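Local coordinates for protein CRISPR-associated endonuclease Cas1 (Thermotoga maritima, PDB 4XTK) that probably acts as a metal-dependent double-stranded DNA endonuclease in CRISPR adaptive immunity, working as a homodimer that assembles with a Cas2 dimer, at residues K186-L200 / L268-Y282. Residues are numbered along the deposited sequence; the frame is centred on the assembly and turned at random.
Sequences KNFANTLISFGNSLL and LMLNDEGKSLFVKNY
F278 is a knob from helix 272-287 set into a hole formed by L192, F195, G196 and L199 on helix 188-208. Outward from the helix, F278 CB rests 3.9 Å from F195 CE2, and CG, anti to the backbone N (chi1 -166°), stays beside the F195 ring. F278 CD1 touches both the F195 ring, at CD2 and CE2, and L199 CD1, while F278 CD2 lies 3.9 Å from L192 CD2, which also reaches F278 CE2. Farther along, F278 CE1 comes to 3.6 Å from G196 CA, and CZ ends against the bare backbone of that glycine. The two phenyl rings form an offset edge-to-face pair, F195 turning its edge to the face of F278 with the planes at 79°. L270 CD2 sits over one F195 face as a CH-pi contact, and V279 CG2 meets the edge near CZ. This is helix-on-helix packing in the largely helical part of Cas1, the segment axes crossing at -49° and 11.0 Å apart. K275 lays CG against F195, then bends at its end, where K275 NZ hydrogen-bonds L270 O at 2.6 Å, in the carbonyl plane. Toward the far end, L199 CB lies over the Y282 ring, 3.9 Å from its centroid, and Y282 OH hydrogen-bonds T203 OG1.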
loop_
_atom_site.group_PDB
_atom_site.type_symbol
_atom_site.label_atom_id
_atom_site.label_comp_id
_atom_site.label_asym_id
_atom_site.label_seq_id
_atom_site.Cartn_x
_atom_site.Cartn_y
_atom_site.Cartn_z
ATOM N N LYS E 186 31.985 -10.454 16.080
ATOM C CA LYS E 186 32.311 -9.055 15.911
ATOM C C LYS E 186 33.724 -8.957 15.356
ATOM O O LYS E 186 34.707 -9.219 16.050
ATOM C CB LYS E 186 32.158 -8.322 17.250
ATOM C CG LYS E 186 33.017 -7.090 17.459
ATOM C CD LYS E 186 32.678 -6.462 18.802
ATOM C CE LYS E 186 33.813 -5.617 19.346
ATOM N NZ LYS E 186 33.454 -5.024 20.667
ATOM N N ASN E 187 33.803 -8.590 14.082
ATOM C CA ASN E 187 35.075 -8.365 13.413
ATOM C C ASN E 187 34.850 -7.547 12.152
ATOM O O ASN E 187 33.709 -7.229 11.809
ATOM C CB ASN E 187 35.788 -9.684 13.083
ATOM C CG ASN E 187 34.976 -10.596 12.183
ATOM O OD1 ASN E 187 34.037 -10.169 11.510
ATOM N ND2 ASN E 187 35.366 -11.863 12.139
ATOM N N PHE E 188 35.930 -7.223 11.455
ATOM C CA PHE E 188 35.839 -6.328 10.308
ATOM C C PHE E 188 34.936 -6.890 9.213
ATOM O O PHE E 188 33.996 -6.227 8.778
ATOM C CB PHE E 188 37.232 -6.045 9.744
ATOM C CG PHE E 188 38.126 -5.298 10.688
ATOM C CD1 PHE E 188 37.603 -4.367 11.569
ATOM C CD2 PHE E 188 39.491 -5.524 10.692
ATOM C CE1 PHE E 188 38.425 -3.673 12.434
ATOM C CE2 PHE E 188 40.321 -4.836 11.558
ATOM C CZ PHE E 188 39.785 -3.909 12.429
ATOM N N ALA E 189 35.218 -8.119 8.791
ATOM C CA ALA E 189 34.543 -8.723 7.649
ATOM C C ALA E 189 33.031 -8.836 7.846
ATOM O O ALA E 189 32.265 -8.518 6.939
ATOM C CB ALA E 189 35.138 -10.090 7.353
ATOM N N ASN E 190 32.597 -9.280 9.021
ATOM C CA ASN E 190 31.169 -9.422 9.265
ATOM C C ASN E 190 30.458 -8.073 9.392
ATOM O O ASN E 190 29.261 -7.967 9.111
ATOM C CB ASN E 190 30.910 -10.277 10.507
ATOM C CG ASN E 190 31.160 -11.751 10.251
ATOM O OD1 ASN E 190 30.439 -12.385 9.485
ATOM N ND2 ASN E 190 32.172 -12.307 10.905
ATOM N N THR E 191 31.187 -7.044 9.802
ATOM C CA THR E 191 30.633 -5.695 9.817
ATOM C C THR E 191 30.328 -5.240 8.394
ATOM O O THR E 191 29.320 -4.579 8.141
ATOM C CB THR E 191 31.592 -4.695 10.476
ATOM O OG1 THR E 191 31.802 -5.069 11.841
ATOM C CG2 THR E 191 31.019 -3.283 10.420
ATOM N N LEU E 192 31.209 -5.605 7.468
ATOM C CA LEU E 192 31.033 -5.267 6.064
ATOM C C LEU E 192 29.915 -6.081 5.415
ATOM O O LEU E 192 29.026 -5.518 4.772
ATOM C CB LEU E 192 32.342 -5.472 5.302
ATOM C CG LEU E 192 33.424 -4.436 5.600
ATOM C CD1 LEU E 192 34.732 -4.865 4.977
ATOM C CD2 LEU E 192 33.013 -3.059 5.092
ATOM N N ILE E 193 29.968 -7.401 5.588
ATOM C CA ILE E 193 28.958 -8.285 5.019
ATOM C C ILE E 193 27.562 -7.889 5.509
ATOM O O ILE E 193 26.626 -7.792 4.717
ATOM C CB ILE E 193 29.229 -9.762 5.367
ATOM C CG1 ILE E 193 30.614 -10.184 4.870
ATOM C CG2 ILE E 193 28.147 -10.661 4.776
ATOM C CD1 ILE E 193 30.784 -10.066 3.378
ATOM N N SER E 194 27.436 -7.641 6.810
ATOM C CA SER E 194 26.164 -7.208 7.376
ATOM C C SER E 194 25.704 -5.908 6.746
ATOM O O SER E 194 24.533 -5.765 6.387
ATOM C CB SER E 194 26.265 -7.039 8.889
ATOM O OG SER E 194 26.386 -8.300 9.523
ATOM N N PHE E 195 26.631 -4.966 6.602
ATOM C CA PHE E 195 26.298 -3.674 6.023
ATOM C C PHE E 195 25.873 -3.817 4.563
ATOM O O PHE E 195 24.846 -3.272 4.157
ATOM C CB PHE E 195 27.475 -2.711 6.141
ATOM C CG PHE E 195 27.170 -1.336 5.640
ATOM C CD1 PHE E 195 26.360 -0.483 6.373
ATOM C CD2 PHE E 195 27.675 -0.900 4.424
ATOM C CE1 PHE E 195 26.063 0.794 5.906
ATOM C CE2 PHE E 195 27.388 0.374 3.951
ATOM C CZ PHE E 195 26.579 1.221 4.693
ATOM N N GLY E 196 26.662 -4.556 3.784
ATOM C CA GLY E 196 26.351 -4.810 2.389
ATOM C C GLY E 196 25.008 -5.504 2.219
ATOM O O GLY E 196 24.199 -5.114 1.369
ATOM N N ASN E 197 24.767 -6.530 3.031
ATOM C CA ASN E 197 23.499 -7.249 2.987
ATOM C C ASN E 197 22.313 -6.337 3.232
ATOM O O ASN E 197 21.319 -6.400 2.512
ATOM C CB ASN E 197 23.488 -8.389 3.999
ATOM C CG ASN E 197 24.215 -9.607 3.490
ATOM O OD1 ASN E 197 24.694 -9.623 2.355
ATOM N ND2 ASN E 197 24.310 -10.630 4.324
ATOM N N SER E 198 22.426 -5.484 4.246
ATOM C CA SER E 198 21.365 -4.539 4.562
ATOM C C SER E 198 21.064 -3.646 3.355
ATOM O O SER E 198 19.897 -3.421 3.026
ATOM C CB SER E 198 21.734 -3.691 5.777
ATOM O OG SER E 198 22.591 -2.624 5.413
ATOM N N LEU E 199 22.111 -3.164 2.686
ATOM C CA LEU E 199 21.935 -2.346 1.489
ATOM C C LEU E 199 21.191 -3.123 0.408
ATOM O O LEU E 199 20.294 -2.588 -0.241
ATOM C CB LEU E 199 23.283 -1.864 0.946
ATOM C CG LEU E 199 24.019 -0.834 1.803
ATOM C CD1 LEU E 199 25.308 -0.379 1.125
ATOM C CD2 LEU E 199 23.105 0.345 2.109
ATOM N N LEU E 200 21.565 -4.386 0.225
ATOM C CA LEU E 200 20.942 -5.234 -0.787
ATOM C C LEU E 200 19.459 -5.442 -0.471
ATOM O O LEU E 200 18.606 -5.278 -1.344
ATOM C CB LEU E 200 21.679 -6.580 -0.893
ATOM C CG LEU E 200 21.193 -7.589 -1.938
ATOM C CD1 LEU E 200 20.991 -6.921 -3.286
ATOM C CD2 LEU E 200 22.192 -8.718 -2.087
ATOM N N LEU E 268 31.334 -2.691 17.429
ATOM C CA LEU E 268 32.177 -2.501 16.250
ATOM C C LEU E 268 31.348 -2.054 15.043
ATOM O O LEU E 268 30.474 -2.780 14.575
ATOM C CB LEU E 268 32.940 -3.787 15.923
ATOM C CG LEU E 268 34.009 -3.692 14.831
ATOM C CD1 LEU E 268 35.068 -2.653 15.183
ATOM C CD2 LEU E 268 34.658 -5.042 14.605
ATOM N N MET E 269 31.632 -0.856 14.543
ATOM C CA MET E 269 30.844 -0.274 13.464
ATOM C C MET E 269 31.717 0.386 12.394
ATOM O O MET E 269 32.867 0.761 12.639
ATOM C CB MET E 269 29.831 0.733 14.041
ATOM C CG MET E 269 29.836 2.126 13.411
ATOM S SD MET E 269 28.666 3.289 14.153
ATOM C CE MET E 269 27.111 2.692 13.491
ATOM N N LEU E 270 31.158 0.492 11.195
ATOM C CA LEU E 270 31.783 1.192 10.084
ATOM C C LEU E 270 31.584 2.698 10.254
ATOM O O LEU E 270 30.451 3.154 10.383
ATOM C CB LEU E 270 31.166 0.698 8.773
ATOM C CG LEU E 270 31.836 0.880 7.417
ATOM C CD1 LEU E 270 33.223 0.278 7.415
ATOM C CD2 LEU E 270 30.967 0.220 6.353
ATOM N N ASN E 271 32.663 3.477 10.268
ATOM C CA ASN E 271 32.508 4.930 10.389
ATOM C C ASN E 271 31.925 5.539 9.113
ATOM O O ASN E 271 31.836 4.870 8.080
ATOM C CB ASN E 271 33.824 5.625 10.777
ATOM C CG ASN E 271 34.942 5.415 9.769
ATOM O OD1 ASN E 271 34.717 5.348 8.562
ATOM N ND2 ASN E 271 36.170 5.340 10.272
ATOM N N ASP E 272 31.464 6.782 9.221
ATOM C CA ASP E 272 30.799 7.480 8.122
ATOM C C ASP E 272 31.587 7.502 6.804
ATOM O O ASP E 272 30.999 7.318 5.738
ATOM C CB ASP E 272 30.461 8.912 8.552
ATOM C CG ASP E 272 29.431 8.955 9.669
ATOM O OD1 ASP E 272 28.539 8.081 9.686
ATOM O OD2 ASP E 272 29.502 9.864 10.524
ATOM N N GLU E 273 32.900 7.721 6.866
ATOM C CA GLU E 273 33.720 7.646 5.660
ATOM C C GLU E 273 33.710 6.224 5.093
ATOM O O GLU E 273 33.540 6.030 3.886
ATOM C CB GLU E 273 35.156 8.109 5.932
ATOM C CG GLU E 273 35.592 8.026 7.388
ATOM C CD GLU E 273 37.075 8.305 7.580
ATOM O OE1 GLU E 273 37.834 8.199 6.594
ATOM O OE2 GLU E 273 37.488 8.608 8.721
ATOM N N GLY E 274 33.872 5.233 5.966
ATOM C CA GLY E 274 33.811 3.839 5.560
ATOM C C GLY E 274 32.459 3.474 4.972
ATOM O O GLY E 274 32.364 2.662 4.046
ATOM N N LYS E 275 31.405 4.084 5.502
ATOM C CA LYS E 275 30.071 3.840 4.983
ATOM C C LYS E 275 29.912 4.464 3.598
ATOM O O LYS E 275 29.410 3.820 2.675
ATOM C CB LYS E 275 29.011 4.379 5.947
ATOM C CG LYS E 275 28.672 3.439 7.098
ATOM C CD LYS E 275 27.542 4.005 7.951
ATOM C CE LYS E 275 27.040 3.000 8.987
ATOM N NZ LYS E 275 27.892 2.920 10.210
ATOM N N SER E 276 30.353 5.711 3.452
ATOM C CA SER E 276 30.198 6.420 2.187
ATOM C C SER E 276 30.951 5.701 1.074
ATOM O O SER E 276 30.393 5.463 -0.001
ATOM C CB SER E 276 30.678 7.870 2.301
ATOM O OG SER E 276 32.047 7.928 2.645
ATOM N N LEU E 277 32.204 5.341 1.337
ATOM C CA LEU E 277 32.994 4.610 0.354
ATOM C C LEU E 277 32.294 3.314 -0.054
ATOM O O LEU E 277 32.253 2.965 -1.235
ATOM C CB LEU E 277 34.389 4.305 0.894
ATOM C CG LEU E 277 35.356 3.679 -0.119
ATOM C CD1 LEU E 277 36.711 4.367 -0.058
ATOM C CD2 LEU E 277 35.507 2.182 0.106
ATOM N N PHE E 278 31.732 2.609 0.922
ATOM C CA PHE E 278 31.057 1.359 0.629
ATOM C C PHE E 278 29.791 1.598 -0.198
ATOM O O PHE E 278 29.518 0.877 -1.161
ATOM C CB PHE E 278 30.716 0.609 1.922
ATOM C CG PHE E 278 30.321 -0.817 1.696
ATOM C CD1 PHE E 278 29.046 -1.137 1.277
ATOM C CD2 PHE E 278 31.239 -1.835 1.865
ATOM C CE1 PHE E 278 28.689 -2.440 1.049
ATOM C CE2 PHE E 278 30.886 -3.145 1.639
ATOM C CZ PHE E 278 29.610 -3.448 1.231
ATOM N N VAL E 279 29.025 2.612 0.186
ATOM C CA VAL E 279 27.751 2.900 -0.459
ATOM C C VAL E 279 27.946 3.320 -1.920
ATOM O O VAL E 279 27.243 2.838 -2.810
ATOM C CB VAL E 279 26.976 3.987 0.319
ATOM C CG1 VAL E 279 25.853 4.568 -0.522
ATOM C CG2 VAL E 279 26.432 3.411 1.619
ATOM N N LYS E 280 28.912 4.202 -2.163
ATOM C CA LYS E 280 29.238 4.622 -3.524
ATOM C C LYS E 280 29.651 3.444 -4.401
ATOM O O LYS E 280 29.167 3.299 -5.522
ATOM C CB LYS E 280 30.352 5.676 -3.523
ATOM C CG LYS E 280 29.930 7.039 -2.992
ATOM C CD LYS E 280 31.094 8.015 -3.013
ATOM C CE LYS E 280 30.630 9.465 -3.065
ATOM N NZ LYS E 280 30.155 9.947 -1.738
ATOM N N ASN E 281 30.552 2.611 -3.888
ATOM C CA ASN E 281 30.989 1.423 -4.610
ATOM C C ASN E 281 29.842 0.457 -4.836
ATOM O O ASN E 281 29.746 -0.168 -5.895
ATOM C CB ASN E 281 32.114 0.713 -3.856
ATOM C CG ASN E 281 33.438 1.413 -4.001
ATOM O OD1 ASN E 281 34.182 1.161 -4.946
ATOM N ND2 ASN E 281 33.743 2.302 -3.066
ATOM N N TYR E 282 28.984 0.335 -3.827
ATOM C CA TYR E 282 27.790 -0.488 -3.928
ATOM C C TYR E 282 26.901 0.002 -5.053
ATOM O O TYR E 282 26.444 -0.786 -5.877
ATOM C CB TYR E 282 27.009 -0.488 -2.611
ATOM C CG TYR E 282 25.676 -1.203 -2.682
ATOM C CD1 TYR E 282 25.583 -2.572 -2.443
ATOM C CD2 TYR E 282 24.504 -0.510 -2.971
ATOM C CE1 TYR E 282 24.361 -3.229 -2.500
ATOM C CE2 TYR E 282 23.276 -1.162 -3.031
ATOM C CZ TYR E 282 23.214 -2.518 -2.797
ATOM O OH TYR E 282 22.002 -3.164 -2.858
#